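Glycerate 2-kinase (Pyrococcus horikoshii, PDB 1X3L) catalyses the ATP-dependent phosphorylation of D-glycerate to 2-phosphoglycerate and can also draw its phosphate from other nucleotides or pyrophosphate. Local coordinates at residues 323-328 with 426-431; 361-366 with 378-383; 271-276 with 286-291; 196-201 with 290-295. All coordinates share one frame; numbering follows the deposited sequence.

Contact 1: residues 323-328 with 426-431; sequences VLVFGG and NSIVIA
F326 and V429 meet at the middle of an antiparallel strand pairing, bonded to each other twice through their backbones and packed CB to CB at 4.0 Å. The ring of F326 keeps an edge, nearly in its own plane, beside V429 O, with CD2 3.9 Å from that oxygen. V429 N reaches F326 O at 2.7 Å. The same double exchange joins L324 with A431 and G328 with S427, so six backbone bonds zip the two strands together. In between, the non-hydrogen-bonded pairs V325–I430 and G327–I428 add CA-H...O contacts, such as I428 CA to F326 O at 3.4 Å.

The face opposite to F326 is aliphatic. V325 CG1, anti to its own N (chi1 -171°), runs obliquely across I428 CG2 at 3.7 Å, while V323 CG1 lies alongside I430 CG2 at 3.9 Å. At the far end the S427 hydroxyl turns outward to E329 and N344.

These two strands are the second and third of the mixed sheet, counted from 285-290, and helices enclose them. V325, I428 and I430 are covered by helix 268-281, L324, F326 and V429 by helix 297-314; strand 285-290 runs beside 323-328, and strand 359-366 flanks 426-431 on its other edge.

Contact 2: residues 361-366 with 378-383; sequences LIVAFD and GGIVDG
L361 to F365 pair with D382 to G378 as the two arms of a beta hairpin with a long connection, built from strands 359-366 and 378-382; segment 361-366 runs antiparallel to 378-382, at 175°. Two hydrogen-bonded pairs carry the polar part. I362 and V381 exchange both backbone bonds, I362 N to V381 O at 2.9 Å being nearly straight. A364 and G379 do the same, but the bond from G379 N to A364 O is more bent, at 139° about the hydrogen. Weaker CA-H...O contacts fill the intervening positions, among them I380 CA to I362 O at 3.4 Å.

The apolar contacts divide between the two faces of the sheet. On one, V363 and I380 pass at a slant: V363 CG2, placed anti to its own N, comes within 3.9 Å of I380 CB, and L361 CD1 meets I380 CD1 at 4.2 Å. Helix 6-20 covers this side through I6 and V14. On the other, V381 CG2 approaches I362 CB at 4.1 Å, and helix 343-351 packs against I362 and A364.

Charge enters at the end of the hairpin. D382 precedes the turn into helix 385-391, and its side chain caps a backbone N there; OD1 bonds the T384 hydroxyl and OD2 makes a salt bridge with R7 of helix 6-20. At the opposite end G378 has no CB to hold the strands apart, and its CA comes to 3.2 Å from A364 O.

Contact 3: residues 271-276 with 286-291; sequences SCEAIA and AYIMTT
The flat groups that I288 and A286 meet are peptide carbonyls of the helix, approached by aliphatic carbons. The nearest are I288 CD1, 3.9 Å from C272 O, and A286 CB, 3.6 Å from A276 O. The one carboxylate in the segment, that of E273, lies beyond the part of its chain that touches: its methylene CG, passing I288 at a slant, is 3.7 Å from I288 CD1. The ring of Y287, on the side of the strand turned from the helix, stacks with F318 instead.

This is a helix followed by a strand that folds back along it, the two directions 157° apart, in an alpha/beta domain. Strand 285-290 is an outermost strand of the mixed sheet within this chain, and it begins a beta-alpha-beta crossover that passes through helix 297-314 to the parallel strand 322-328. Helix 268-281 lies over the edge strand and its neighbours: C272 also touches V325 and I428, and I275, directed to I428 and I430, also packs on L13 and A17 of helix 6-20.

I288 is the residue that spans the gap. Its CG1 lies anti to the carbonyl carbon (chi1 -65°) and the chain then extends (chi2 172°), which carries CD1 up between C272 and E273, 4.0 Å from C272 CB. Further along, the small A276 and A286 let helix and strand draw together, CB to CB at 3.8 Å. Where the chain turns a corner at T291, C272 SG meets T291 CG2 at 4.3 Å.

Contact 4: residues 196-201 with 290-295; sequences DVVGDN and TTTLEG
With CG1 anti to its backbone N (chi1 174°), V198 lays that methyl 3.8 Å from T292 CA and 4.1 Å from T292 CB. E294 comes from the opposite direction, its chain extended (chi2 175°), bringing OE2 to 4.0 Å from V198 CG1. Beside them, T292 CG2 lies 4.2 Å from G199 CA.

V198 and G199 are the corner residues of a type II beta turn, closed by D200 N to V197 O, and G199 takes the positive phi common at the third position of such turns. Facing it, T290 OG1 accepts from T292 N at 3.1 Å in an ST turn, which holds the bend at T291. A single water spans the gap: it accepts from G199 N at 2.9 Å and donates to T291 O at 2.8 Å.

The turn follows strand 188-194 of the parallel sheet, whereas 290-295 turns a corner at the end of edge strand 285-290 of the mixed sheet, so the contact joins the two halves of the molecule. Its chemistry is slight: one valine methyl set against a backbone and a carboxylate, with the water as polar bridge and no direct polar bond between the two segments.

From the N terminus, the first of these segments is 196-201, in the half built on the parallel sheet; contact 4 closes a long loop when the chain reaches 290-295 beside the mixed sheet. Inside that loop contact 3 opens at 271-276 and ends on the same piece of chain, sharing T290 and T291. Contact 1 then starts at 323-328 and closes only at 426-431, with the hairpin of contact 2 nested within it. Contacts 1 and 2 are pairings within the mixed sheet, joined where I430 N probably bonds V363 O; contact 3 packs a helix on its edge strand, where M289 N probably bonds V325 O. Contact 4 ties that sheet to the other half, where N426 touches V198.

Contact 1: residues 323-328 with 426-431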
loop_
_atom_site.group_PDB
_atom_site.type_symbol
_atom_site.label_atom_id
_atom_site.label_comp_id
_atom_site.label_asym_id
_atom_site.label_seq_id
_atom_site.Cartn_x
_atom_site.Cartn_y
_atom_site.Cartn_z
ATOM N N VAL A 323 5.859 22.545 -9.004
ATOM C CA VAL A 323 5.349 21.184 -9.101
ATOM C C VAL A 323 4.463 20.932 -7.886
ATOM O O VAL A 323 4.868 21.197 -6.747
ATOM C CB VAL A 323 6.485 20.140 -9.089
ATOM C CG1 VAL A 323 5.897 18.737 -8.970
ATOM C CG2 VAL A 323 7.313 20.253 -10.361
ATOM N N LEU A 324 3.251 20.440 -8.131
ATOM C CA LEU A 324 2.318 20.135 -7.051
ATOM C C LEU A 324 2.048 18.638 -7.062
ATOM O O LEU A 324 1.880 18.038 -8.121
ATOM C CB LEU A 324 0.999 20.896 -7.230
ATOM C CG LEU A 324 0.944 22.391 -6.898
ATOM C CD1 LEU A 324 1.931 23.161 -7.741
ATOM C CD2 LEU A 324 -0.458 22.899 -7.145
ATOM N N VAL A 325 2.005 18.035 -5.878
ATOM C CA VAL A 325 1.772 16.601 -5.778
ATOM C C VAL A 325 0.527 16.284 -4.956
ATOM O O VAL A 325 0.362 16.772 -3.834
ATOM C CB VAL A 325 3.001 15.893 -5.152
ATOM C CG1 VAL A 325 2.854 14.379 -5.263
ATOM C CG2 VAL A 325 4.280 16.357 -5.852
ATOM N N PHE A 326 -0.350 15.466 -5.531
ATOM C CA PHE A 326 -1.589 15.059 -4.874
ATOM C C PHE A 326 -1.628 13.528 -4.846
ATOM O O PHE A 326 -1.718 12.889 -5.892
ATOM C CB PHE A 326 -2.811 15.550 -5.661
ATOM C CG PHE A 326 -2.858 17.042 -5.884
ATOM C CD1 PHE A 326 -3.635 17.857 -5.069
ATOM C CD2 PHE A 326 -2.191 17.618 -6.961
ATOM C CE1 PHE A 326 -3.757 19.227 -5.328
ATOM C CE2 PHE A 326 -2.304 18.986 -7.232
ATOM C CZ PHE A 326 -3.088 19.791 -6.416
ATOM N N GLY A 327 -1.565 12.943 -3.658
ATOM C CA GLY A 327 -1.604 11.497 -3.560
ATOM C C GLY A 327 -2.873 11.016 -2.886
ATOM O O GLY A 327 -3.522 11.768 -2.147
ATOM N N GLY A 328 -3.226 9.762 -3.150
ATOM C CA GLY A 328 -4.416 9.160 -2.567
ATOM C C GLY A 328 -4.967 8.114 -3.514
ATOM O O GLY A 328 -4.211 7.378 -4.142
ATOM N N ASN A 426 -0.815 3.076 -4.094
ATOM C CA ASN A 426 -1.966 3.799 -4.646
ATOM C C ASN A 426 -1.569 4.854 -5.696
ATOM O O ASN A 426 -0.568 4.732 -6.390
ATOM C CB ASN A 426 -2.708 4.470 -3.489
ATOM C CG ASN A 426 -3.414 3.421 -2.670
ATOM O OD1 ASN A 426 -4.036 2.501 -3.193
ATOM N ND2 ASN A 426 -3.307 3.572 -1.339
ATOM N N SER A 427 -2.380 5.897 -5.847
ATOM C CA SER A 427 -2.156 6.861 -6.921
ATOM C C SER A 427 -1.582 8.224 -6.585
ATOM O O SER A 427 -1.697 8.712 -5.461
ATOM C CB SER A 427 -3.459 7.062 -7.695
ATOM O OG SER A 427 -3.921 5.835 -8.229
ATOM N N ILE A 428 -0.985 8.842 -7.602
ATOM C CA ILE A 428 -0.393 10.161 -7.466
ATOM C C ILE A 428 -0.678 11.013 -8.691
ATOM O O ILE A 428 -0.654 10.520 -9.826
ATOM C CB ILE A 428 1.136 10.087 -7.308
ATOM C CG1 ILE A 428 1.497 9.243 -6.088
ATOM C CG2 ILE A 428 1.715 11.500 -7.200
ATOM C CD1 ILE A 428 2.987 8.947 -5.956
ATOM N N VAL A 429 -0.959 12.289 -8.448
ATOM C CA VAL A 429 -1.201 13.236 -9.515
ATOM C C VAL A 429 -0.087 14.265 -9.424
ATOM O O VAL A 429 0.138 14.853 -8.367
ATOM C CB VAL A 429 -2.539 13.989 -9.354
ATOM C CG1 VAL A 429 -2.731 14.928 -10.535
ATOM C CG2 VAL A 429 -3.707 13.002 -9.267
ATOM N N ILE A 430 0.626 14.473 -10.519
ATOM C CA ILE A 430 1.689 15.463 -10.515
ATOM C C ILE A 430 1.267 16.595 -11.442
ATOM O O ILE A 430 0.948 16.354 -12.606
ATOM C CB ILE A 430 3.015 14.870 -11.028
ATOM C CG1 ILE A 430 3.426 13.668 -10.171
ATOM C CG2 ILE A 430 4.105 15.937 -10.993
ATOM C CD1 ILE A 430 4.717 12.975 -10.658
ATOM N N ALA A 431 1.234 17.821 -10.924
ATOM C CA ALA A 431 0.866 18.973 -11.741
ATOM C C ALA A 431 2.085 19.881 -11.885
ATOM O O ALA A 431 2.674 20.316 -10.895
ATOM C CB ALA A 431 -0.296 19.738 -11.098
#

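Contact 2: residues 361-366 with 378-383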
loop_
_atom_site.group_PDB
_atom_site.type_symbol
_atom_site.label_atom_id
_atom_site.label_comp_id
_atom_site.label_asym_id
_atom_site.label_seq_id
_atom_site.Cartn_x
_atom_site.Cartn_y
_atom_site.Cartn_z
ATOM N N LEU A 361 1.432 20.683 -17.204
ATOM C CA LEU A 361 1.246 19.270 -17.476
ATOM C C LEU A 361 0.669 18.612 -16.242
ATOM O O LEU A 361 0.971 19.009 -15.116
ATOM C CB LEU A 361 2.580 18.609 -17.848
ATOM C CG LEU A 361 2.585 17.098 -18.128
ATOM C CD1 LEU A 361 3.678 16.749 -19.126
ATOM C CD2 LEU A 361 2.787 16.331 -16.826
ATOM N N ILE A 362 -0.204 17.639 -16.463
ATOM C CA ILE A 362 -0.792 16.889 -15.370
ATOM C C ILE A 362 -0.684 15.415 -15.718
ATOM O O ILE A 362 -1.116 14.983 -16.792
ATOM C CB ILE A 362 -2.289 17.224 -15.146
ATOM C CG1 ILE A 362 -2.431 18.607 -14.503
ATOM C CG2 ILE A 362 -2.922 16.170 -14.230
ATOM C CD1 ILE A 362 -3.871 19.045 -14.277
ATOM N N VAL A 363 -0.072 14.648 -14.827
ATOM C CA VAL A 363 0.028 13.217 -15.044
ATOM C C VAL A 363 -0.525 12.552 -13.787
ATOM O O VAL A 363 -0.070 12.829 -12.676
ATOM C CB VAL A 363 1.496 12.772 -15.328
ATOM C CG1 VAL A 363 2.419 13.205 -14.211
ATOM C CG2 VAL A 363 1.549 11.261 -15.510
ATOM N N ALA A 364 -1.542 11.714 -13.965
ATOM C CA ALA A 364 -2.173 11.005 -12.849
ATOM C C ALA A 364 -1.975 9.518 -13.119
ATOM O O ALA A 364 -2.305 9.037 -14.197
ATOM C CB ALA A 364 -3.662 11.337 -12.788
ATOM N N PHE A 365 -1.444 8.791 -12.143
ATOM C CA PHE A 365 -1.192 7.375 -12.347
ATOM C C PHE A 365 -1.313 6.544 -11.081
ATOM O O PHE A 365 -1.107 7.038 -9.978
ATOM C CB PHE A 365 0.212 7.192 -12.937
ATOM C CG PHE A 365 1.316 7.664 -12.028
ATOM C CD1 PHE A 365 2.081 6.751 -11.305
ATOM C CD2 PHE A 365 1.582 9.021 -11.881
ATOM C CE1 PHE A 365 3.096 7.185 -10.447
ATOM C CE2 PHE A 365 2.592 9.465 -11.025
ATOM C CZ PHE A 365 3.348 8.544 -10.308
ATOM N N ASP A 366 -1.641 5.270 -11.261
ATOM C CA ASP A 366 -1.765 4.336 -10.152
ATOM C C ASP A 366 -0.427 3.593 -10.094
ATOM O O ASP A 366 0.002 3.012 -11.096
ATOM C CB ASP A 366 -2.895 3.342 -10.429
ATOM C CG ASP A 366 -3.409 2.677 -9.169
ATOM O OD1 ASP A 366 -2.584 2.208 -8.356
ATOM O OD2 ASP A 366 -4.647 2.618 -8.998
ATOM N N GLY A 378 -2.567 5.219 -16.128
ATOM C CA GLY A 378 -3.224 6.499 -15.935
ATOM C C GLY A 378 -3.170 7.373 -17.171
ATOM O O GLY A 378 -3.041 6.870 -18.285
ATOM N N GLY A 379 -3.266 8.686 -16.975
ATOM C CA GLY A 379 -3.232 9.601 -18.099
ATOM C C GLY A 379 -2.202 10.701 -17.935
ATOM O O GLY A 379 -1.761 10.997 -16.825
ATOM N N ILE A 380 -1.806 11.301 -19.050
ATOM C CA ILE A 380 -0.836 12.387 -19.030
ATOM C C ILE A 380 -1.283 13.381 -20.097
ATOM O O ILE A 380 -1.428 13.031 -21.266
ATOM C CB ILE A 380 0.611 11.860 -19.293
ATOM C CG1 ILE A 380 1.596 13.030 -19.333
ATOM C CG2 ILE A 380 0.661 11.044 -20.590
ATOM C CD1 ILE A 380 3.071 12.594 -19.375
ATOM N N VAL A 381 -1.524 14.618 -19.673
ATOM C CA VAL A 381 -2.006 15.664 -20.560
ATOM C C VAL A 381 -1.258 16.967 -20.329
ATOM O O VAL A 381 -0.682 17.181 -19.263
ATOM C CB VAL A 381 -3.515 15.931 -20.313
ATOM C CG1 VAL A 381 -4.341 14.680 -20.629
ATOM C CG2 VAL A 381 -3.731 16.334 -18.853
ATOM N N ASP A 382 -1.261 17.840 -21.329
ATOM C CA ASP A 382 -0.605 19.128 -21.186
ATOM C C ASP A 382 -1.500 20.223 -21.745
ATOM O O ASP A 382 -2.667 19.975 -22.051
ATOM C CB ASP A 382 0.763 19.136 -21.881
ATOM C CG ASP A 382 0.686 18.749 -23.345
ATOM O OD1 ASP A 382 -0.268 19.180 -24.025
ATOM O OD2 ASP A 382 1.589 18.020 -23.814
ATOM N N GLY A 383 -0.954 21.431 -21.869
ATOM C CA GLY A 383 -1.725 22.557 -22.376
ATOM C C GLY A 383 -2.171 22.476 -23.827
ATOM O O GLY A 383 -2.971 23.304 -24.283
#

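Contact 3: residues 271-276 with 286-291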
loop_
_atom_site.group_PDB
_atom_site.type_symbol
_atom_site.label_atom_id
_atom_site.label_comp_id
_atom_site.label_asym_id
_atom_site.label_seq_id
_atom_site.Cartn_x
_atom_site.Cartn_y
_atom_site.Cartn_z
ATOM N N SER A 271 6.567 8.177 -1.722
ATOM C CA SER A 271 6.718 8.348 -3.162
ATOM C C SER A 271 6.514 9.817 -3.547
ATOM O O SER A 271 7.189 10.327 -4.440
ATOM C CB SER A 271 5.743 7.443 -3.929
ATOM O OG SER A 271 6.193 6.093 -3.917
ATOM N N CYS A 272 5.596 10.499 -2.866
ATOM C CA CYS A 272 5.350 11.914 -3.149
ATOM C C CYS A 272 6.578 12.745 -2.765
ATOM O O CYS A 272 6.904 13.735 -3.422
ATOM C CB CYS A 272 4.127 12.415 -2.370
ATOM S SG CYS A 272 2.523 11.785 -2.984
ATOM N N GLU A 273 7.259 12.333 -1.701
ATOM C CA GLU A 273 8.444 13.045 -1.249
ATOM C C GLU A 273 9.575 12.825 -2.252
ATOM O O GLU A 273 10.361 13.736 -2.522
ATOM C CB GLU A 273 8.842 12.573 0.155
ATOM C CG GLU A 273 7.757 12.862 1.190
ATOM C CD GLU A 273 8.066 12.293 2.569
ATOM O OE1 GLU A 273 8.826 11.307 2.659
ATOM O OE2 GLU A 273 7.527 12.824 3.565
ATOM N N ALA A 274 9.640 11.621 -2.816
ATOM C CA ALA A 274 10.658 11.313 -3.813
ATOM C C ALA A 274 10.445 12.216 -5.026
ATOM O O ALA A 274 11.405 12.659 -5.656
ATOM C CB ALA A 274 10.574 9.843 -4.227
ATOM N N ILE A 275 9.181 12.487 -5.348
ATOM C CA ILE A 275 8.837 13.357 -6.475
ATOM C C ILE A 275 9.252 14.800 -6.190
ATOM O O ILE A 275 9.888 15.454 -7.023
ATOM C CB ILE A 275 7.309 13.357 -6.755
ATOM C CG1 ILE A 275 6.873 12.007 -7.337
ATOM C CG2 ILE A 275 6.953 14.475 -7.722
ATOM C CD1 ILE A 275 5.350 11.875 -7.488
ATOM N N ALA A 276 8.875 15.292 -5.012
ATOM C CA ALA A 276 9.183 16.663 -4.610
ATOM C C ALA A 276 10.689 16.913 -4.535
ATOM O O ALA A 276 11.165 17.991 -4.881
ATOM C CB ALA A 276 8.535 16.967 -3.256
ATOM N N ALA A 286 8.551 22.647 -5.083
ATOM C CA ALA A 286 7.606 21.536 -5.100
ATOM C C ALA A 286 6.799 21.482 -3.818
ATOM O O ALA A 286 7.333 21.716 -2.735
ATOM C CB ALA A 286 8.355 20.217 -5.297
ATOM N N TYR A 287 5.518 21.148 -3.941
ATOM C CA TYR A 287 4.649 21.087 -2.779
ATOM C C TYR A 287 3.757 19.862 -2.794
ATOM O O TYR A 287 3.146 19.541 -3.816
ATOM C CB TYR A 287 3.776 22.336 -2.723
ATOM C CG TYR A 287 4.569 23.615 -2.678
ATOM C CD1 TYR A 287 5.090 24.097 -1.475
ATOM C CD2 TYR A 287 4.827 24.333 -3.847
ATOM C CE1 TYR A 287 5.853 25.270 -1.440
ATOM C CE2 TYR A 287 5.583 25.499 -3.824
ATOM C CZ TYR A 287 6.092 25.964 -2.622
ATOM O OH TYR A 287 6.827 27.131 -2.606
ATOM N N ILE A 288 3.698 19.171 -1.660
ATOM C CA ILE A 288 2.841 18.003 -1.537
ATOM C C ILE A 288 1.551 18.568 -0.958
ATOM O O ILE A 288 1.514 19.003 0.196
ATOM C CB ILE A 288 3.452 16.958 -0.591
ATOM C CG1 ILE A 288 4.752 16.414 -1.200
ATOM C CG2 ILE A 288 2.463 15.830 -0.354
ATOM C CD1 ILE A 288 5.553 15.519 -0.273
ATOM N N MET A 289 0.510 18.584 -1.783
ATOM C CA MET A 289 -0.787 19.132 -1.403
ATOM C C MET A 289 -1.553 18.217 -0.459
ATOM O O MET A 289 -2.283 18.689 0.412
ATOM C CB MET A 289 -1.618 19.403 -2.663
ATOM C CG MET A 289 -0.884 20.236 -3.710
ATOM S SD MET A 289 -0.311 21.846 -3.089
ATOM C CE MET A 289 -1.841 22.795 -3.147
ATOM N N THR A 290 -1.381 16.912 -0.648
ATOM C CA THR A 290 -2.034 15.917 0.191
ATOM C C THR A 290 -1.609 14.508 -0.205
ATOM O O THR A 290 -1.095 14.282 -1.302
ATOM C CB THR A 290 -3.583 16.004 0.098
ATOM O OG1 THR A 290 -4.163 15.081 1.028
ATOM C CG2 THR A 290 -4.068 15.650 -1.303
ATOM N N THR A 291 -1.819 13.565 0.702
ATOM C CA THR A 291 -1.482 12.172 0.450
ATOM C C THR A 291 -2.707 11.327 0.769
ATOM O O THR A 291 -2.633 10.099 0.802
ATOM C CB THR A 291 -0.318 11.697 1.343
ATOM O OG1 THR A 291 -0.621 11.989 2.712
ATOM C CG2 THR A 291 0.975 12.394 0.948
#

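Contact 4: residues 196-201 with 290-295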
loop_
_atom_site.group_PDB
_atom_site.type_symbol
_atom_site.label_atom_id
_atom_site.label_comp_id
_atom_site.label_asym_id
_atom_site.label_seq_id
_atom_site.Cartn_x
_atom_site.Cartn_y
_atom_site.Cartn_z
ATOM N N ASP A 196 -0.361 0.008 1.227
ATOM C CA ASP A 196 -1.215 0.231 0.067
ATOM C C ASP A 196 -2.550 0.758 0.588
ATOM O O ASP A 196 -3.582 0.667 -0.081
ATOM C CB ASP A 196 -1.418 -1.070 -0.724
ATOM C CG ASP A 196 -2.094 -2.162 0.092
ATOM O OD1 ASP A 196 -2.310 -1.964 1.307
ATOM O OD2 ASP A 196 -2.403 -3.228 -0.488
ATOM N N VAL A 197 -2.512 1.318 1.794
ATOM C CA VAL A 197 -3.700 1.869 2.438
ATOM C C VAL A 197 -3.620 3.396 2.536
ATOM O O VAL A 197 -2.666 3.935 3.099
ATOM C CB VAL A 197 -3.866 1.306 3.875
ATOM C CG1 VAL A 197 -5.094 1.920 4.546
ATOM C CG2 VAL A 197 -3.983 -0.208 3.831
ATOM N N VAL A 198 -4.619 4.085 1.993
ATOM C CA VAL A 198 -4.649 5.540 2.048
ATOM C C VAL A 198 -4.680 5.957 3.519
ATOM O O VAL A 198 -5.573 5.550 4.264
ATOM C CB VAL A 198 -5.899 6.109 1.331
ATOM C CG1 VAL A 198 -5.973 7.625 1.527
ATOM C CG2 VAL A 198 -5.837 5.784 -0.159
ATOM N N GLY A 199 -3.705 6.757 3.936
ATOM C CA GLY A 199 -3.657 7.185 5.324
ATOM C C GLY A 199 -2.624 6.404 6.116
ATOM O O GLY A 199 -2.203 6.827 7.193
ATOM N N ASP A 200 -2.234 5.248 5.589
ATOM C CA ASP A 200 -1.220 4.398 6.213
ATOM C C ASP A 200 -1.472 3.914 7.641
ATOM O O ASP A 200 -0.560 3.903 8.469
ATOM C CB ASP A 200 0.145 5.095 6.161
ATOM C CG ASP A 200 0.583 5.408 4.743
ATOM O OD1 ASP A 200 0.237 4.625 3.833
ATOM O OD2 ASP A 200 1.281 6.429 4.540
ATOM N N ASN A 201 -2.704 3.505 7.929
ATOM C CA ASN A 201 -3.038 2.984 9.249
ATOM C C ASN A 201 -2.483 1.561 9.320
ATOM O O ASN A 201 -2.971 0.654 8.644
ATOM C CB ASN A 201 -4.555 2.992 9.446
ATOM C CG ASN A 201 -4.988 2.255 10.698
ATOM O OD1 ASN A 201 -4.293 2.263 11.716
ATOM N ND2 ASN A 201 -6.152 1.623 10.632
ATOM N N THR A 290 -1.381 16.912 -0.648
ATOM C CA THR A 290 -2.034 15.917 0.191
ATOM C C THR A 290 -1.609 14.508 -0.205
ATOM O O THR A 290 -1.095 14.282 -1.302
ATOM C CB THR A 290 -3.583 16.004 0.098
ATOM O OG1 THR A 290 -4.163 15.081 1.028
ATOM C CG2 THR A 290 -4.068 15.650 -1.303
ATOM N N THR A 291 -1.819 13.565 0.702
ATOM C CA THR A 291 -1.482 12.172 0.450
ATOM C C THR A 291 -2.707 11.327 0.769
ATOM O O THR A 291 -2.633 10.099 0.802
ATOM C CB THR A 291 -0.318 11.697 1.343
ATOM O OG1 THR A 291 -0.621 11.989 2.712
ATOM C CG2 THR A 291 0.975 12.394 0.948
ATOM N N THR A 292 -3.833 11.998 0.994
ATOM C CA THR A 292 -5.079 11.320 1.327
ATOM C C THR A 292 -6.248 11.785 0.458
ATOM O O THR A 292 -7.398 11.820 0.909
ATOM C CB THR A 292 -5.440 11.533 2.816
ATOM O OG1 THR A 292 -5.565 12.936 3.091
ATOM C CG2 THR A 292 -4.357 10.948 3.706
ATOM N N LEU A 293 -5.950 12.151 -0.784
ATOM C CA LEU A 293 -6.979 12.582 -1.716
ATOM C C LEU A 293 -7.943 11.421 -1.936
ATOM O O LEU A 293 -7.520 10.285 -2.176
ATOM C CB LEU A 293 -6.356 12.969 -3.059
ATOM C CG LEU A 293 -7.338 13.379 -4.160
ATOM C CD1 LEU A 293 -7.829 14.786 -3.877
ATOM C CD2 LEU A 293 -6.661 13.325 -5.528
ATOM N N GLU A 294 -9.236 11.705 -1.845
ATOM C CA GLU A 294 -10.271 10.702 -2.057
ATOM C C GLU A 294 -11.459 11.414 -2.688
ATOM O O GLU A 294 -11.610 12.623 -2.526
ATOM C CB GLU A 294 -10.670 10.058 -0.722
ATOM C CG GLU A 294 -9.564 9.204 -0.106
ATOM C CD GLU A 294 -9.923 8.664 1.272
ATOM O OE1 GLU A 294 -10.107 9.475 2.209
ATOM O OE2 GLU A 294 -10.015 7.426 1.416
ATOM N N GLY A 295 -12.301 10.675 -3.403
ATOM C CA GLY A 295 -13.448 11.293 -4.046
ATOM C C GLY A 295 -13.540 10.944 -5.523
ATOM O O GLY A 295 -12.775 10.121 -6.022
HETATM O O HOH W 1 -1.840 7.642 1.884
#